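Local atomic coordinates of glucan-binding protein C, GbpC (Streptococcus mutans UA159, PDB entry 5UQZ), a protein that probably binds glucan at the cell wall, where it is anchored, and mediates both sucrose-independent and sucrose-dependent adherence of the bacterium. Residues Q99-D103 against F181-Q185; S133-D137 against L172-P176; A298-A304 against V335-K339. All blocks are in the same frame, centred on the assembly; numbering follows the deposited sequence.

Contact 1: residues Q99-D103 against F181-Q185; sequences QYNTD and FIGAQ
Tyr100, the first residue to leave the helical conformation after helix 96-99, lays its ring along strand 180-184 of the four-stranded antiparallel sheet, part of the beta-supersandwich of this glucan-binding domain. Tyr100 CD1 lies 3.4 Å from Gly183 N, so the aromatic side chain rests directly on backbone where the strand carries no side chain. Farther out the ring meets that of Phe181: the planes are nearly parallel, 17° apart, but slid so far that they barely overlap, and the closest approach is at the hydroxyl end, with Tyr100 OH 3.3 Å from Phe181 CD2. Ile182 points away from Tyr100, onto Ile195 and Val197 of strand 194-204. At Asn101 the chain forms an Asx turn: Asn101 OD1 accepts from Asp103 N, 2.9 Å away and above the plane of the carbonyl. The side chain of Gln185 runs alongside, the two amides steeply turned and not hydrogen-bonded. Thr102 follows with its hydroxyl held between its own backbone N and carbonyl carbon (chi1 47°), which leaves OG1 facing the end of the strand. There Thr102 OG1 accepts a nearly straight bond from Gln185 N, 3.0 Å long with an N-H...O angle of 169°, and it has a second partner in Asn163 ND2. Its methyl CG2 meanwhile packs against Ala184 CA. Asp103 closes the contact from the more exposed end: Gln185 is bent at chi2, and Gln185 NE2 donates a hydrogen bond to Asp103 OD2 at 3.1 Å, the oxygen lying in the plane of the amide but being approached from well above the carboxylate plane.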
loop_
_atom_site.group_PDB
_atom_site.type_symbol
_atom_site.label_atom_id
_atom_site.label_comp_id
_atom_site.label_asym_id
_atom_site.label_seq_id
_atom_site.Cartn_x
_atom_site.Cartn_y
_atom_site.Cartn_z
ATOM N N GLN A 99 13.409 8.490 -9.782
ATOM C CA GLN A 99 14.150 7.259 -9.539
ATOM C C GLN A 99 13.607 6.106 -10.363
ATOM O O GLN A 99 14.363 5.201 -10.723
ATOM C CB GLN A 99 14.071 6.930 -8.063
ATOM C CG GLN A 99 14.994 5.880 -7.608
ATOM C CD GLN A 99 15.077 5.886 -6.095
ATOM O OE1 GLN A 99 15.048 6.955 -5.452
ATOM N NE2 GLN A 99 15.172 4.722 -5.523
ATOM N N TYR A 100 12.303 6.109 -10.652
ATOM C CA TYR A 100 11.704 5.056 -11.449
ATOM C C TYR A 100 11.478 5.492 -12.886
ATOM O O TYR A 100 10.806 4.780 -13.636
ATOM C CB TYR A 100 10.418 4.555 -10.800
ATOM C CG TYR A 100 10.739 3.667 -9.600
ATOM C CD1 TYR A 100 10.931 2.286 -9.766
ATOM C CD2 TYR A 100 10.916 4.216 -8.336
ATOM C CE1 TYR A 100 11.220 1.488 -8.679
ATOM C CE2 TYR A 100 11.207 3.430 -7.246
ATOM C CZ TYR A 100 11.401 2.052 -7.429
ATOM O OH TYR A 100 11.667 1.251 -6.348
ATOM N N ASN A 101 12.066 6.600 -13.305
ATOM C CA ASN A 101 11.977 7.012 -14.699
ATOM C C ASN A 101 13.003 6.207 -15.489
ATOM O O ASN A 101 14.183 6.531 -15.503
ATOM C CB ASN A 101 12.215 8.506 -14.830
ATOM C CG ASN A 101 12.079 8.963 -16.260
ATOM O OD1 ASN A 101 11.974 8.135 -17.184
ATOM N ND2 ASN A 101 12.046 10.277 -16.471
ATOM N N THR A 102 12.553 5.123 -16.136
ATOM C CA THR A 102 13.462 4.253 -16.878
ATOM C C THR A 102 14.150 4.967 -18.031
ATOM O O THR A 102 15.163 4.454 -18.536
ATOM C CB THR A 102 12.730 2.980 -17.322
ATOM O OG1 THR A 102 11.459 3.331 -17.899
ATOM C CG2 THR A 102 12.462 2.059 -16.132
ATOM N N ASP A 103 13.652 6.128 -18.468
ATOM C CA ASP A 103 14.382 6.883 -19.491
ATOM C C ASP A 103 15.739 7.366 -18.973
ATOM O O ASP A 103 16.610 7.731 -19.778
ATOM C CB ASP A 103 13.620 8.161 -19.845
ATOM C CG ASP A 103 12.345 7.918 -20.634
ATOM O OD1 ASP A 103 12.090 6.798 -21.090
ATOM O OD2 ASP A 103 11.608 8.903 -20.833
ATOM N N PHE A 181 8.753 -2.850 -4.824
ATOM C CA PHE A 181 8.457 -1.502 -5.302
ATOM C C PHE A 181 8.876 -1.485 -6.763
ATOM O O PHE A 181 10.030 -1.794 -7.066
ATOM C CB PHE A 181 9.207 -0.458 -4.461
ATOM C CG PHE A 181 8.634 0.905 -4.528
ATOM C CD1 PHE A 181 8.403 1.601 -3.364
ATOM C CD2 PHE A 181 8.412 1.531 -5.741
ATOM C CE1 PHE A 181 7.894 2.898 -3.389
ATOM C CE2 PHE A 181 7.895 2.864 -5.769
ATOM C CZ PHE A 181 7.611 3.498 -4.606
ATOM N N ILE A 182 7.942 -1.243 -7.675
ATOM C CA ILE A 182 8.197 -1.348 -9.119
ATOM C C ILE A 182 7.724 -0.091 -9.828
ATOM O O ILE A 182 6.733 0.542 -9.424
ATOM C CB ILE A 182 7.560 -2.647 -9.663
ATOM C CG1 ILE A 182 7.887 -2.880 -11.120
ATOM C CG2 ILE A 182 6.046 -2.694 -9.456
ATOM C CD1 ILE A 182 7.550 -4.280 -11.628
ATOM N N GLY A 183 8.441 0.291 -10.888
ATOM C CA GLY A 183 7.995 1.442 -11.651
ATOM C C GLY A 183 8.691 1.526 -12.993
ATOM O O GLY A 183 9.672 0.832 -13.258
ATOM N N ALA A 184 8.185 2.435 -13.832
ATOM C CA ALA A 184 8.753 2.667 -15.158
ATOM C C ALA A 184 8.264 4.009 -15.651
ATOM O O ALA A 184 7.267 4.534 -15.178
ATOM C CB ALA A 184 8.299 1.582 -16.118
ATOM N N GLN A 185 8.954 4.541 -16.674
ATOM C CA GLN A 185 8.399 5.704 -17.369
ATOM C C GLN A 185 7.030 5.351 -17.945
ATOM O O GLN A 185 6.769 4.184 -18.292
ATOM C CB GLN A 185 9.355 6.135 -18.493
ATOM C CG GLN A 185 8.869 7.328 -19.339
ATOM C CD GLN A 185 8.630 8.605 -18.498
ATOM O OE1 GLN A 185 7.645 8.715 -17.748
ATOM N NE2 GLN A 185 9.481 9.619 -18.698
#

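Contact 2: residues S133-D137 against L172-P176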
loop_
_atom_site.group_PDB
_atom_site.type_symbol
_atom_site.label_atom_id
_atom_site.label_comp_id
_atom_site.label_asym_id
_atom_site.label_seq_id
_atom_site.Cartn_x
_atom_site.Cartn_y
_atom_site.Cartn_z
ATOM N N SER A 133 12.282 -16.116 -9.700
ATOM C CA SER A 133 11.947 -16.836 -8.494
ATOM C C SER A 133 12.836 -16.364 -7.361
ATOM O O SER A 133 14.061 -16.439 -7.469
ATOM C CB SER A 133 12.099 -18.328 -8.796
ATOM O OG SER A 133 11.667 -19.118 -7.745
ATOM N N VAL A 134 12.217 -15.923 -6.283
ATOM C CA VAL A 134 12.972 -15.386 -5.155
ATOM C C VAL A 134 12.714 -16.255 -3.944
ATOM O O VAL A 134 11.558 -16.463 -3.546
ATOM C CB VAL A 134 12.559 -13.938 -4.851
ATOM C CG1 VAL A 134 13.394 -13.367 -3.712
ATOM C CG2 VAL A 134 12.664 -13.065 -6.108
ATOM N N THR A 135 13.784 -16.794 -3.355
ATOM C CA THR A 135 13.671 -17.604 -2.137
ATOM C C THR A 135 14.187 -16.798 -0.977
ATOM O O THR A 135 15.315 -16.296 -1.017
ATOM C CB THR A 135 14.472 -18.902 -2.299
ATOM O OG1 THR A 135 13.920 -19.641 -3.434
ATOM C CG2 THR A 135 14.364 -19.766 -1.080
ATOM N N TYR A 136 13.354 -16.698 0.063
ATOM C CA TYR A 136 13.681 -15.923 1.251
ATOM C C TYR A 136 13.854 -16.888 2.411
ATOM O O TYR A 136 12.975 -17.744 2.678
ATOM C CB TYR A 136 12.535 -14.978 1.605
ATOM C CG TYR A 136 12.079 -14.017 0.517
ATOM C CD1 TYR A 136 11.212 -14.424 -0.492
ATOM C CD2 TYR A 136 12.511 -12.663 0.516
ATOM C CE1 TYR A 136 10.740 -13.542 -1.447
ATOM C CE2 TYR A 136 12.012 -11.775 -0.416
ATOM C CZ TYR A 136 11.122 -12.210 -1.390
ATOM O OH TYR A 136 10.584 -11.347 -2.298
ATOM N N ASP A 137 14.963 -16.785 3.114
ATOM C CA ASP A 137 15.111 -17.598 4.308
ATOM C C ASP A 137 15.675 -16.764 5.437
ATOM O O ASP A 137 15.787 -15.551 5.316
ATOM C CB ASP A 137 15.678 -18.984 4.081
ATOM C CG ASP A 137 17.039 -18.927 3.543
ATOM O OD1 ASP A 137 17.591 -17.861 3.415
ATOM O OD2 ASP A 137 17.624 -19.981 3.289
ATOM N N LEU A 172 13.556 -4.828 -4.765
ATOM C CA LEU A 172 13.064 -6.033 -4.140
ATOM C C LEU A 172 13.556 -6.057 -2.701
ATOM O O LEU A 172 14.764 -6.162 -2.432
ATOM C CB LEU A 172 13.601 -7.250 -4.887
ATOM C CG LEU A 172 13.197 -8.607 -4.320
ATOM C CD1 LEU A 172 11.773 -8.908 -4.615
ATOM C CD2 LEU A 172 14.078 -9.736 -4.949
ATOM N N PHE A 173 12.635 -5.993 -1.747
ATOM C CA PHE A 173 13.052 -5.936 -0.331
ATOM C C PHE A 173 13.507 -7.293 0.156
ATOM O O PHE A 173 12.928 -8.335 -0.188
ATOM C CB PHE A 173 11.844 -5.441 0.476
ATOM C CG PHE A 173 11.456 -4.021 0.077
ATOM C CD1 PHE A 173 12.331 -2.948 0.352
ATOM C CD2 PHE A 173 10.315 -3.784 -0.693
ATOM C CE1 PHE A 173 11.998 -1.670 -0.054
ATOM C CE2 PHE A 173 10.005 -2.501 -1.102
ATOM C CZ PHE A 173 10.852 -1.446 -0.781
ATOM N N HIS A 174 14.537 -7.302 1.010
ATOM C CA HIS A 174 14.974 -8.597 1.534
ATOM C C HIS A 174 13.941 -9.182 2.491
ATOM O O HIS A 174 13.909 -10.399 2.666
ATOM C CB HIS A 174 16.369 -8.529 2.146
ATOM C CG HIS A 174 16.448 -7.755 3.413
ATOM N ND1 HIS A 174 16.294 -8.363 4.637
ATOM C CD2 HIS A 174 16.638 -6.442 3.652
ATOM C CE1 HIS A 174 16.398 -7.441 5.583
ATOM N NE2 HIS A 174 16.640 -6.277 5.010
ATOM N N ASP A 175 13.098 -8.328 3.100
ATOM C CA ASP A 175 11.987 -8.787 3.926
ATOM C C ASP A 175 10.789 -9.059 3.012
ATOM O O ASP A 175 10.213 -8.112 2.451
ATOM C CB ASP A 175 11.663 -7.719 4.974
ATOM C CG ASP A 175 10.482 -8.104 5.881
ATOM O OD1 ASP A 175 9.709 -9.010 5.538
ATOM O OD2 ASP A 175 10.302 -7.454 6.925
ATOM N N PRO A 176 10.367 -10.327 2.850
ATOM C CA PRO A 176 9.319 -10.631 1.864
ATOM C C PRO A 176 7.976 -10.027 2.225
ATOM O O PRO A 176 7.098 -9.944 1.354
ATOM C CB PRO A 176 9.244 -12.179 1.864
ATOM C CG PRO A 176 9.747 -12.542 3.227
ATOM C CD PRO A 176 10.819 -11.535 3.566
HETATM O O HOH W 1 10.490 -8.981 -1.189
#
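Tyr136 and Pro176 make the main apolar contact between strand 132-137 of the large antiparallel sheet and the loop that joins strands 167-172 and 180-184 of the four-stranded sheet. Pro176 CB sits over the centre of the Tyr136 ring, 3.4 Å from the centroid and only 7° off the ring normal, a close CH-pi contact. The opposite face is met by Val134 CG1 of the same strand, displaced toward the rim, so the phenol is sandwiched between a proline and a valine. Beside it, Val134 and Leu172 reach toward each other tip to tip, with Val134 CG2 3.8 Å from Leu172 CD2. Leu172 CG is anti to the backbone N (chi1 178°), which extends the side chain far enough for its other methyl to reach the phenol end, Leu172 CD1 lying 3.6 Å from Tyr136 OH.

Two carbonyl oxygens approach the ring at its edge, close to its plane: His174 O is 3.4 Å from Tyr136 CD2, and Phe173 O is 3.6 Å from Tyr136 CE2. Both therefore face the slightly positive ring hydrogens and avoid the pi cloud.

The polar link is made through water. Tyr136 OH donates to a water 2.6 Å away, and the same water donates to Phe173 O at 2.7 Å. The hydroxyl is also hydrogen-bonded to Tyr156 OH of the neighbouring strand 151-160, while His174 ND1 is bonded to Ala72 O.

The loop is thus held against strand 132-137 through a buried, mostly apolar interface in which the phenol is fixed on both faces, along one edge and at its hydroxyl, with a bridging water supplying the polar connection to the loop backbone.

Contact 3: residues A298-A304 against V335-K339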
loop_
_atom_site.group_PDB
_atom_site.type_symbol
_atom_site.label_atom_id
_atom_site.label_comp_id
_atom_site.label_asym_id
_atom_site.label_seq_id
_atom_site.Cartn_x
_atom_site.Cartn_y
_atom_site.Cartn_z
ATOM N N ALA A 298 -6.270 3.424 7.146
ATOM C CA ALA A 298 -5.717 2.649 6.032
ATOM C C ALA A 298 -6.759 1.715 5.406
ATOM O O ALA A 298 -6.699 1.440 4.199
ATOM C CB ALA A 298 -4.498 1.878 6.497
ATOM N N TYR A 299 -7.726 1.228 6.190
ATOM C CA TYR A 299 -8.748 0.325 5.670
ATOM C C TYR A 299 -9.462 0.921 4.473
ATOM O O TYR A 299 -9.965 0.189 3.615
ATOM C CB TYR A 299 -9.782 -0.037 6.772
ATOM C CG TYR A 299 -10.777 1.073 7.019
ATOM C CD1 TYR A 299 -10.509 2.122 7.905
ATOM C CD2 TYR A 299 -11.969 1.119 6.298
ATOM C CE1 TYR A 299 -11.398 3.174 8.097
ATOM C CE2 TYR A 299 -12.862 2.165 6.467
ATOM C CZ TYR A 299 -12.563 3.197 7.371
ATOM O OH TYR A 299 -13.399 4.245 7.567
ATOM N N TYR A 300 -9.513 2.258 4.398
ATOM C CA TYR A 300 -10.320 2.877 3.366
ATOM C C TYR A 300 -9.806 2.551 1.973
ATOM O O TYR A 300 -10.589 2.581 1.014
ATOM C CB TYR A 300 -10.342 4.384 3.590
ATOM C CG TYR A 300 -11.062 5.166 2.547
ATOM C CD1 TYR A 300 -12.459 5.052 2.368
ATOM C CD2 TYR A 300 -10.371 6.072 1.747
ATOM C CE1 TYR A 300 -13.107 5.773 1.377
ATOM C CE2 TYR A 300 -11.026 6.825 0.787
ATOM C CZ TYR A 300 -12.385 6.675 0.607
ATOM O OH TYR A 300 -13.033 7.421 -0.373
ATOM N N GLY A 301 -8.507 2.304 1.831
ATOM C CA GLY A 301 -7.939 1.986 0.540
ATOM C C GLY A 301 -7.596 0.516 0.386
ATOM O O GLY A 301 -6.812 0.177 -0.511
ATOM N N ALA A 302 -8.187 -0.359 1.192
ATOM C CA ALA A 302 -7.690 -1.725 1.278
ATOM C C ALA A 302 -8.723 -2.778 0.890
ATOM O O ALA A 302 -9.931 -2.624 1.108
ATOM C CB ALA A 302 -7.278 -2.042 2.703
ATOM N N GLY A 303 -8.212 -3.882 0.352
ATOM C CA GLY A 303 -8.926 -5.137 0.257
ATOM C C GLY A 303 -8.152 -6.202 0.998
ATOM O O GLY A 303 -7.127 -5.942 1.633
ATOM N N ALA A 304 -8.607 -7.441 0.901
ATOM C CA ALA A 304 -7.912 -8.583 1.455
ATOM C C ALA A 304 -8.318 -9.807 0.668
ATOM O O ALA A 304 -9.236 -9.747 -0.151
ATOM C CB ALA A 304 -8.272 -8.784 2.921
ATOM N N VAL A 335 -3.794 -7.312 7.608
ATOM C CA VAL A 335 -4.964 -6.770 6.940
ATOM C C VAL A 335 -5.383 -5.467 7.603
ATOM O O VAL A 335 -5.455 -5.376 8.830
ATOM C CB VAL A 335 -6.080 -7.830 6.965
ATOM C CG1 VAL A 335 -7.369 -7.281 6.320
ATOM C CG2 VAL A 335 -5.627 -9.126 6.275
ATOM N N ALA A 336 -5.699 -4.461 6.783
ATOM C CA ALA A 336 -6.134 -3.142 7.249
ATOM C C ALA A 336 -7.654 -3.169 7.430
ATOM O O ALA A 336 -8.406 -3.234 6.448
ATOM C CB ALA A 336 -5.744 -2.104 6.197
ATOM N N VAL A 337 -8.093 -3.083 8.681
ATOM C CA VAL A 337 -9.527 -3.098 9.011
ATOM C C VAL A 337 -9.890 -1.805 9.723
ATOM O O VAL A 337 -9.017 -1.117 10.276
ATOM C CB VAL A 337 -9.916 -4.322 9.868
ATOM C CG1 VAL A 337 -9.693 -5.602 9.069
ATOM C CG2 VAL A 337 -9.159 -4.302 11.181
ATOM N N PRO A 338 -11.166 -1.439 9.744
ATOM C CA PRO A 338 -11.559 -0.250 10.525
ATOM C C PRO A 338 -11.257 -0.441 12.004
ATOM O O PRO A 338 -11.419 -1.532 12.548
ATOM C CB PRO A 338 -13.063 -0.171 10.305
ATOM C CG PRO A 338 -13.435 -1.135 9.331
ATOM C CD PRO A 338 -12.310 -2.081 9.062
ATOM N N LYS A 339 -10.882 0.664 12.652
ATOM C CA LYS A 339 -10.493 0.669 14.053
ATOM C C LYS A 339 -11.402 1.639 14.801
ATOM O O LYS A 339 -12.212 2.383 14.209
ATOM C CB LYS A 339 -9.042 1.141 14.208
ATOM C CG LYS A 339 -8.035 0.415 13.372
ATOM C CD LYS A 339 -7.814 -0.963 13.790
ATOM C CE LYS A 339 -6.825 -1.630 12.849
ATOM N NZ LYS A 339 -6.489 -2.994 13.352
HETATM O O HOH W 2 -7.192 0.618 9.177
HETATM O O HOH W 3 -5.532 -5.077 3.909
#
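The ring of Tyr299 has Pro338 over one face, with Pro338 CB 4.1 Å from the ring centroid and 8° off the normal, a CH-pi contact in which the two side chains cross at about a right angle. A water lies at the ring's edge, in its plane. This packing joins the 3-10 turn that leads into strand 303-306, the middle strand of a small three-stranded antiparallel sheet, to the chain that follows strand 325-329. A chi1 of 77° swings the Tyr299 ring back over its own main chain and lays it against Pro338, while the backbone itself sets Tyr299 CB 3.4 Å from Val337 C. Long helix 3-51 completes the setting: its Ala41 touches both Tyr299 and Pro338.

Ala336 is wedged among small side chains, Ala336 CB lying 3.8 Å from Ala302 CB and somewhat farther from Ala298 CB. Beyond it, Ala304 CB meets Val335 CG1, the branch anti to the backbone N. Ala336 O is buried here without a polar partner, close to Tyr299 CB.

Direct hydrogen bonding between the segments is replaced by two waters. The one at the ring's edge accepts from Tyr299 N and donates to Val337 O at 2.7 Å; the other accepts from Ala336 N at 2.9 Å and donates to Gly303 O, also at 2.9 Å.

Contacts 1 and 2 are neighbours, with centres 20 Å apart and a packing touch between Phe173 and Phe181. Both involve the four-stranded antiparallel sheet: contact 2 joins the loop between strands 167-172 and 180-184 to the large sheet, and contact 1 seats the chain after helix 96-99 on strand 180-184. Along the sequence, contact 2 falls within the span between the two segments of contact 1, while contact 3 comes later. Contact 3 stands apart, its centre 27 Å and 25 Å from those of contacts 1 and 2. Contacts 1 and 2 thus hold the four-stranded sheet and its loop against neighbouring parts of the fold, while contact 3 fixes the C-terminal chain to the small sheet beside helix 3-51.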